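Local coordinates for abietadiene synthase, chloroplastic (Abies grandis, PDB 3S9V), which belongs to the plant terpene synthases, largely alpha-helical enzymes that join a terpene synthase N-terminal region to a metal-binding terpene synthase domain, at residues A[363-374]-A[386-397]. Residues are numbered along the deposited sequence; the frame is centred on the assembly and turned at random.
Sequences VTDMLNVNRCSH and AKLCTERYLRNA
Val-363 divides its methyl groups between two partners on helix 381-397: CG2 meets CB of Ala-397 at 3.9 Å, while CG1 faces CD2 of Leu-394. One turn on, Met-366 lies across a face of the Tyr-393 ring in a CH-pi contact, its CG 3.7 Å from the ring centroid and nearest the CD1 side. The bend at chi2 (-57°) carries SD farther above the same face, a distant Met-aromatic contact, and 4.0 Å from CG2 of Thr-390. Leu-394 fits as a knob among Val-363, Met-366, Leu-367 and Asn-370. The CG2 methyl of Thr-390 presses tightly on CG1 of Val-369, at 3.4 Å. Asn-370 makes the polar link between the helices: with CG trans to the backbone N (chi1 176°), its ND2 gives a hydrogen bond of 3.1 Å to OG1 of Thr-390, which lies close to the amide plane. Near the end of the helix, Ser-373 rests on CA and CB of Lys-387 while its OG bonds back to O of Asn-370, and the His-374 ring meets the lysine CE obliquely. The helices run roughly antiparallel, 140° apart and 8.5 Å at closest approach, as an alpha hairpin within the terpene synthase N-terminal region. Helix 320-332 packs against Asn-368, Val-369, Arg-371 and Cys-372, and helix 413-422 against Val-363 and Leu-367; Arg-371 reaches helix 269-282 through a salt bridge to Asp-278.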
ATOM      1  N   VAL A 363      -0.476   8.955 -12.266  1.00 30.57           N
ATOM      2  CA  VAL A 363       0.490   8.289 -11.406  1.00 31.83           C
ATOM      3  C   VAL A 363      -0.095   7.747 -10.111  1.00 32.49           C
ATOM      4  O   VAL A 363       0.138   6.592  -9.753  1.00 31.66           O
ATOM      5  CB  VAL A 363       1.652   9.228 -11.045  1.00 33.67           C
ATOM      6  CG1 VAL A 363       2.614   8.514 -10.108  1.00 34.64           C
ATOM      7  CG2 VAL A 363       2.367   9.679 -12.309  1.00 35.44           C
ATOM      8  N   THR A 364      -0.852   8.577  -9.407  1.00 31.38           N
ATOM      9  CA  THR A 364      -1.435   8.151  -8.149  1.00 30.81           C
ATOM     10  C   THR A 364      -2.311   6.906  -8.295  1.00 30.18           C
ATOM     11  O   THR A 364      -2.098   5.913  -7.597  1.00 30.51           O
ATOM     12  CB  THR A 364      -2.240   9.293  -7.511  1.00 36.79           C
ATOM     13  OG1 THR A 364      -1.352  10.378  -7.210  1.00 42.09           O
ATOM     14  CG2 THR A 364      -2.894   8.834  -6.226  1.00 41.20           C
ATOM     15  N   ASP A 365      -3.278   6.927  -9.209  1.00 29.20           N
ATOM     16  CA  ASP A 365      -4.134   5.755  -9.368  1.00 28.82           C
ATOM     17  C   ASP A 365      -3.431   4.527  -9.958  1.00 28.00           C
ATOM     18  O   ASP A 365      -3.692   3.403  -9.520  1.00 28.74           O
ATOM     19  CB  ASP A 365      -5.392   6.098 -10.182  1.00 38.23           C
ATOM     20  CG  ASP A 365      -5.084   6.870 -11.448  1.00 46.54           C
ATOM     21  OD1 ASP A 365      -4.583   8.014 -11.338  1.00 50.26           O
ATOM     22  OD2 ASP A 365      -5.352   6.333 -12.546  1.00 39.93           O
ATOM     23  N   MET A 366      -2.547   4.711 -10.938  1.00 26.48           N
ATOM     24  CA  MET A 366      -1.855   3.550 -11.498  1.00 26.57           C
ATOM     25  C   MET A 366      -1.015   2.938 -10.389  1.00 26.51           C
ATOM     26  O   MET A 366      -0.816   1.725 -10.356  1.00 25.53           O
ATOM     27  CB  MET A 366      -0.957   3.917 -12.696  1.00 23.02           C
ATOM     28  CG  MET A 366      -1.700   4.223 -14.009  1.00 28.04           C
ATOM     29  SD  MET A 366      -2.792   2.903 -14.637  1.00 25.22           S
ATOM     30  CE  MET A 366      -4.306   3.310 -13.802  1.00 27.58           C
ATOM     31  N   LEU A 367      -0.538   3.776  -9.470  1.00 23.29           N
ATOM     32  CA  LEU A 367       0.266   3.275  -8.364  1.00 24.51           C
ATOM     33  C   LEU A 367      -0.547   2.366  -7.440  1.00 24.52           C
ATOM     34  O   LEU A 367      -0.094   1.276  -7.086  1.00 22.23           O
ATOM     35  CB  LEU A 367       0.865   4.421  -7.545  1.00 22.88           C
ATOM     36  CG  LEU A 367       1.549   3.939  -6.257  1.00 26.66           C
ATOM     37  CD1 LEU A 367       2.611   2.906  -6.599  1.00 19.70           C
ATOM     38  CD2 LEU A 367       2.169   5.112  -5.511  1.00 30.30           C
ATOM     39  N   ASN A 368      -1.737   2.803  -7.041  1.00 22.53           N
ATOM     40  CA  ASN A 368      -2.550   1.963  -6.166  1.00 23.93           C
ATOM     41  C   ASN A 368      -2.987   0.689  -6.882  1.00 21.91           C
ATOM     42  O   ASN A 368      -3.158  -0.363  -6.257  1.00 20.19           O
ATOM     43  CB  ASN A 368      -3.758   2.742  -5.639  1.00 26.84           C
ATOM     44  CG  ASN A 368      -3.352   3.829  -4.654  1.00 29.15           C
ATOM     45  OD1 ASN A 368      -2.524   3.596  -3.772  1.00 37.54           O
ATOM     46  ND2 ASN A 368      -3.934   5.017  -4.797  1.00 27.74           N
ATOM     47  N   VAL A 369      -3.149   0.782  -8.199  1.00 20.12           N
ATOM     48  CA  VAL A 369      -3.526  -0.373  -8.996  1.00 19.21           C
ATOM     49  C   VAL A 369      -2.334  -1.331  -9.020  1.00 18.69           C
ATOM     50  O   VAL A 369      -2.507  -2.546  -8.956  1.00 23.61           O
ATOM     51  CB  VAL A 369      -3.893   0.031 -10.456  1.00 23.35           C
ATOM     52  CG1 VAL A 369      -4.019  -1.209 -11.332  1.00 19.83           C
ATOM     53  CG2 VAL A 369      -5.204   0.804 -10.472  1.00 20.25           C
ATOM     54  N   ASN A 370      -1.123  -0.786  -9.102  1.00 19.97           N
ATOM     55  CA  ASN A 370       0.084  -1.619  -9.132  1.00 21.72           C
ATOM     56  C   ASN A 370       0.277  -2.386  -7.823  1.00 19.72           C
ATOM     57  O   ASN A 370       0.597  -3.575  -7.831  1.00 19.39           O
ATOM     58  CB  ASN A 370       1.328  -0.766  -9.432  1.00 19.43           C
ATOM     59  CG  ASN A 370       2.619  -1.576  -9.385  1.00 22.21           C
ATOM     60  OD1 ASN A 370       3.199  -1.783  -8.323  1.00 23.02           O
ATOM     61  ND2 ASN A 370       3.060  -2.051 -10.542  1.00 22.05           N
ATOM     62  N   ARG A 371       0.085  -1.704  -6.702  1.00 18.41           N
ATOM     63  CA  ARG A 371       0.211  -2.345  -5.397  1.00 22.60           C
ATOM     64  C   ARG A 371      -0.789  -3.500  -5.317  1.00 22.13           C
ATOM     65  O   ARG A 371      -0.462  -4.592  -4.851  1.00 23.53           O
ATOM     66  CB  ARG A 371      -0.069  -1.335  -4.275  1.00 17.29           C
ATOM     67  CG  ARG A 371       0.972  -0.225  -4.165  1.00 20.84           C
ATOM     68  CD  ARG A 371       0.485   0.889  -3.254  1.00 25.81           C
ATOM     69  NE  ARG A 371       0.401   0.446  -1.868  1.00 23.99           N
ATOM     70  CZ  ARG A 371      -0.400   0.980  -0.954  1.00 19.61           C
ATOM     71  NH1 ARG A 371      -1.206   1.989  -1.264  1.00 18.09           N
ATOM     72  NH2 ARG A 371      -0.399   0.491   0.277  1.00 31.08           N
ATOM     73  N   CYS A 372      -2.002  -3.250  -5.793  1.00 22.90           N
ATOM     74  CA  CYS A 372      -3.056  -4.254  -5.788  1.00 23.57           C
ATOM     75  C   CYS A 372      -2.742  -5.470  -6.676  1.00 23.50           C
ATOM     76  O   CYS A 372      -2.960  -6.612  -6.274  1.00 23.72           O
ATOM     77  CB  CYS A 372      -4.380  -3.606  -6.230  1.00 20.32           C
ATOM     78  SG  CYS A 372      -5.760  -4.757  -6.505  1.00 23.22           S
ATOM     79  N   SER A 373      -2.207  -5.231  -7.867  1.00 21.29           N
ATOM     80  CA  SER A 373      -1.915  -6.323  -8.803  1.00 22.75           C
ATOM     81  C   SER A 373      -0.939  -7.383  -8.313  1.00 23.19           C
ATOM     82  O   SER A 373      -0.908  -8.493  -8.850  1.00 22.82           O
ATOM     83  CB  SER A 373      -1.397  -5.763 -10.132  1.00 19.22           C
ATOM     84  OG  SER A 373      -0.088  -5.232  -9.983  1.00 25.49           O
ATOM     85  N   HIS A 374      -0.134  -7.050  -7.310  1.00 21.37           N
ATOM     86  CA  HIS A 374       0.835  -8.010  -6.791  1.00 20.04           C
ATOM     87  C   HIS A 374       0.227  -9.017  -5.820  1.00 22.32           C
ATOM     88  O   HIS A 374       0.774 -10.099  -5.630  1.00 24.24           O
ATOM     89  CB  HIS A 374       1.999  -7.283  -6.110  1.00 16.26           C
ATOM     90  CG  HIS A 374       2.964  -6.658  -7.069  1.00 26.03           C
ATOM     91  ND1 HIS A 374       3.946  -7.381  -7.713  1.00 24.53           N
ATOM     92  CD2 HIS A 374       3.060  -5.390  -7.539  1.00 21.97           C
ATOM     93  CE1 HIS A 374       4.604  -6.588  -8.540  1.00 18.90           C
ATOM     94  NE2 HIS A 374       4.085  -5.375  -8.455  1.00 22.84           N
ATOM     95  N   ALA A 386      -2.873  -6.089 -15.120  1.00 19.98           N
ATOM     96  CA  ALA A 386      -2.829  -4.831 -14.378  1.00 22.68           C
ATOM     97  C   ALA A 386      -1.393  -4.545 -13.985  1.00 25.29           C
ATOM     98  O   ALA A 386      -0.934  -3.413 -14.077  1.00 29.37           O
ATOM     99  CB  ALA A 386      -3.713  -4.900 -13.126  1.00 14.06           C
ATOM    100  N   LYS A 387      -0.686  -5.582 -13.549  1.00 25.22           N
ATOM    101  CA  LYS A 387       0.708  -5.442 -13.153  1.00 28.94           C
ATOM    102  C   LYS A 387       1.549  -4.932 -14.327  1.00 27.26           C
ATOM    103  O   LYS A 387       2.343  -4.006 -14.176  1.00 25.99           O
ATOM    104  CB  LYS A 387       1.256  -6.794 -12.669  1.00 34.33           C
ATOM    105  CG  LYS A 387       2.734  -6.776 -12.274  1.00 35.47           C
ATOM    106  CD  LYS A 387       3.318  -8.185 -12.142  1.00 33.13           C
ATOM    107  CE  LYS A 387       2.729  -8.944 -10.958  1.00 43.79           C
ATOM    108  NZ  LYS A 387       3.314 -10.315 -10.804  1.00 42.17           N
ATOM    109  N   LEU A 388       1.369  -5.531 -15.498  1.00 28.20           N
ATOM    110  CA  LEU A 388       2.135  -5.124 -16.677  1.00 30.02           C
ATOM    111  C   LEU A 388       1.855  -3.686 -17.118  1.00 25.63           C
ATOM    112  O   LEU A 388       2.785  -2.914 -17.334  1.00 26.46           O
ATOM    113  CB  LEU A 388       1.870  -6.087 -17.837  1.00 33.33           C
ATOM    114  CG  LEU A 388       2.318  -7.529 -17.590  1.00 42.64           C
ATOM    115  CD1 LEU A 388       1.932  -8.398 -18.775  1.00 42.16           C
ATOM    116  CD2 LEU A 388       3.825  -7.568 -17.361  1.00 45.57           C
ATOM    117  N   CYS A 389       0.577  -3.335 -17.249  1.00 24.54           N
ATOM    118  CA  CYS A 389       0.176  -1.991 -17.666  1.00 22.01           C
ATOM    119  C   CYS A 389       0.687  -0.926 -16.704  1.00 23.45           C
ATOM    120  O   CYS A 389       1.280   0.057 -17.127  1.00 25.53           O
ATOM    121  CB  CYS A 389      -1.355  -1.891 -17.763  1.00 19.74           C
ATOM    122  SG  CYS A 389      -2.023  -0.195 -17.879  0.48  6.75           S
ATOM    123  N   THR A 390       0.454  -1.125 -15.412  1.00 22.74           N
ATOM    124  CA  THR A 390       0.894  -0.155 -14.421  1.00 23.14           C
ATOM    125  C   THR A 390       2.410  -0.016 -14.382  1.00 25.08           C
ATOM    126  O   THR A 390       2.924   1.086 -14.215  1.00 26.51           O
ATOM    127  CB  THR A 390       0.356  -0.489 -12.994  1.00 20.03           C
ATOM    128  OG1 THR A 390       0.756  -1.810 -12.603  1.00 21.86           O
ATOM    129  CG2 THR A 390      -1.159  -0.373 -12.963  1.00 17.85           C
ATOM    130  N   GLU A 391       3.129  -1.121 -14.547  1.00 24.23           N
ATOM    131  CA  GLU A 391       4.585  -1.054 -14.538  1.00 29.64           C
ATOM    132  C   GLU A 391       5.105  -0.196 -15.685  1.00 30.53           C
ATOM    133  O   GLU A 391       5.936   0.686 -15.473  1.00 29.39           O
ATOM    134  CB  GLU A 391       5.206  -2.450 -14.625  1.00 29.47           C
ATOM    135  CG  GLU A 391       5.546  -3.049 -13.270  1.00 43.73           C
ATOM    136  CD  GLU A 391       6.448  -4.268 -13.378  1.00 54.44           C
ATOM    137  OE1 GLU A 391       5.971  -5.326 -13.844  1.00 54.31           O
ATOM    138  OE2 GLU A 391       7.639  -4.162 -13.003  1.00 58.87           O
ATOM    139  N   ARG A 392       4.620  -0.448 -16.897  1.00 31.64           N
ATOM    140  CA  ARG A 392       5.069   0.337 -18.042  1.00 32.75           C
ATOM    141  C   ARG A 392       4.705   1.807 -17.878  1.00 32.03           C
ATOM    142  O   ARG A 392       5.480   2.698 -18.235  1.00 33.46           O
ATOM    143  CB  ARG A 392       4.476  -0.218 -19.343  1.00 37.44           C
ATOM    144  CG  ARG A 392       5.158  -1.500 -19.804  1.00 41.74           C
ATOM    145  CD  ARG A 392       4.663  -2.003 -21.156  1.00 53.47           C
ATOM    146  NE  ARG A 392       3.366  -2.673 -21.088  1.00 55.90           N
ATOM    147  CZ  ARG A 392       2.194  -2.046 -21.040  1.00 57.26           C
ATOM    148  NH1 ARG A 392       2.150  -0.719 -21.054  1.00 53.12           N
ATOM    149  NH2 ARG A 392       1.069  -2.749 -20.980  1.00 49.70           N
ATOM    150  N   TYR A 393       3.534   2.065 -17.313  1.00 29.60           N
ATOM    151  CA  TYR A 393       3.094   3.433 -17.121  1.00 30.16           C
ATOM    152  C   TYR A 393       3.839   4.166 -16.001  1.00 30.06           C
ATOM    153  O   TYR A 393       4.170   5.342 -16.143  1.00 25.49           O
ATOM    154  CB  TYR A 393       1.591   3.459 -16.855  1.00 26.17           C
ATOM    155  CG  TYR A 393       1.052   4.834 -16.552  1.00 20.00           C
ATOM    156  CD1 TYR A 393       1.195   5.394 -15.282  1.00 20.91           C
ATOM    157  CD2 TYR A 393       0.409   5.582 -17.538  1.00 21.57           C
ATOM    158  CE1 TYR A 393       0.713   6.662 -14.998  1.00 19.38           C
ATOM    159  CE2 TYR A 393      -0.080   6.857 -17.265  1.00 24.00           C
ATOM    160  CZ  TYR A 393       0.075   7.389 -15.992  1.00 24.79           C
ATOM    161  OH  TYR A 393      -0.412   8.642 -15.708  1.00 35.35           O
ATOM    162  N   LEU A 394       4.096   3.486 -14.887  1.00 29.69           N
ATOM    163  CA  LEU A 394       4.800   4.130 -13.782  1.00 30.86           C
ATOM    164  C   LEU A 394       6.253   4.415 -14.137  1.00 32.44           C
ATOM    165  O   LEU A 394       6.786   5.462 -13.769  1.00 28.25           O
ATOM    166  CB  LEU A 394       4.730   3.276 -12.509  1.00 24.42           C
ATOM    167  CG  LEU A 394       3.363   3.238 -11.815  1.00 22.41           C
ATOM    168  CD1 LEU A 394       3.429   2.308 -10.623  1.00 19.37           C
ATOM    169  CD2 LEU A 394       2.954   4.642 -11.379  1.00 20.67           C
ATOM    170  N   ARG A 395       6.884   3.490 -14.858  1.00 33.99           N
ATOM    171  CA  ARG A 395       8.278   3.659 -15.260  1.00 39.10           C
ATOM    172  C   ARG A 395       8.428   4.759 -16.292  1.00 43.82           C
ATOM    173  O   ARG A 395       9.426   5.484 -16.299  1.00 45.32           O
ATOM    174  CB  ARG A 395       8.856   2.350 -15.804  1.00 34.93           C
ATOM    175  CG  ARG A 395       9.137   1.341 -14.708  1.00 33.68           C
ATOM    176  CD  ARG A 395       9.817   0.092 -15.220  1.00 40.50           C
ATOM    177  NE  ARG A 395      10.058  -0.855 -14.131  1.00 50.09           N
ATOM    178  CZ  ARG A 395      10.867  -0.630 -13.096  1.00 49.27           C
ATOM    179  NH1 ARG A 395      11.529   0.517 -12.992  1.00 44.68           N
ATOM    180  NH2 ARG A 395      11.010  -1.554 -12.154  1.00 48.43           N
ATOM    181  N   ASN A 396       7.441   4.892 -17.168  1.00 45.87           N
ATOM    182  CA  ASN A 396       7.509   5.939 -18.172  1.00 45.89           C
ATOM    183  C   ASN A 396       7.213   7.289 -17.507  1.00 46.64           C
ATOM    184  O   ASN A 396       7.585   8.343 -18.026  1.00 48.19           O
ATOM    185  CB  ASN A 396       6.508   5.673 -19.293  1.00 43.80           C
ATOM    186  CG  ASN A 396       6.691   6.614 -20.463  1.00 50.33           C
ATOM    187  OD1 ASN A 396       7.719   6.591 -21.139  1.00 46.55           O
ATOM    188  ND2 ASN A 396       5.695   7.456 -20.704  1.00 49.77           N
ATOM    189  N   ALA A 397       6.557   7.248 -16.351  1.00 45.07           N
ATOM    190  CA  ALA A 397       6.218   8.466 -15.624  1.00 45.53           C
ATOM    191  C   ALA A 397       7.392   9.003 -14.803  1.00 47.51           C
ATOM    192  O   ALA A 397       7.541  10.214 -14.651  1.00 47.36           O
ATOM    193  CB  ALA A 397       5.021   8.217 -14.718  1.00 40.97           C
TER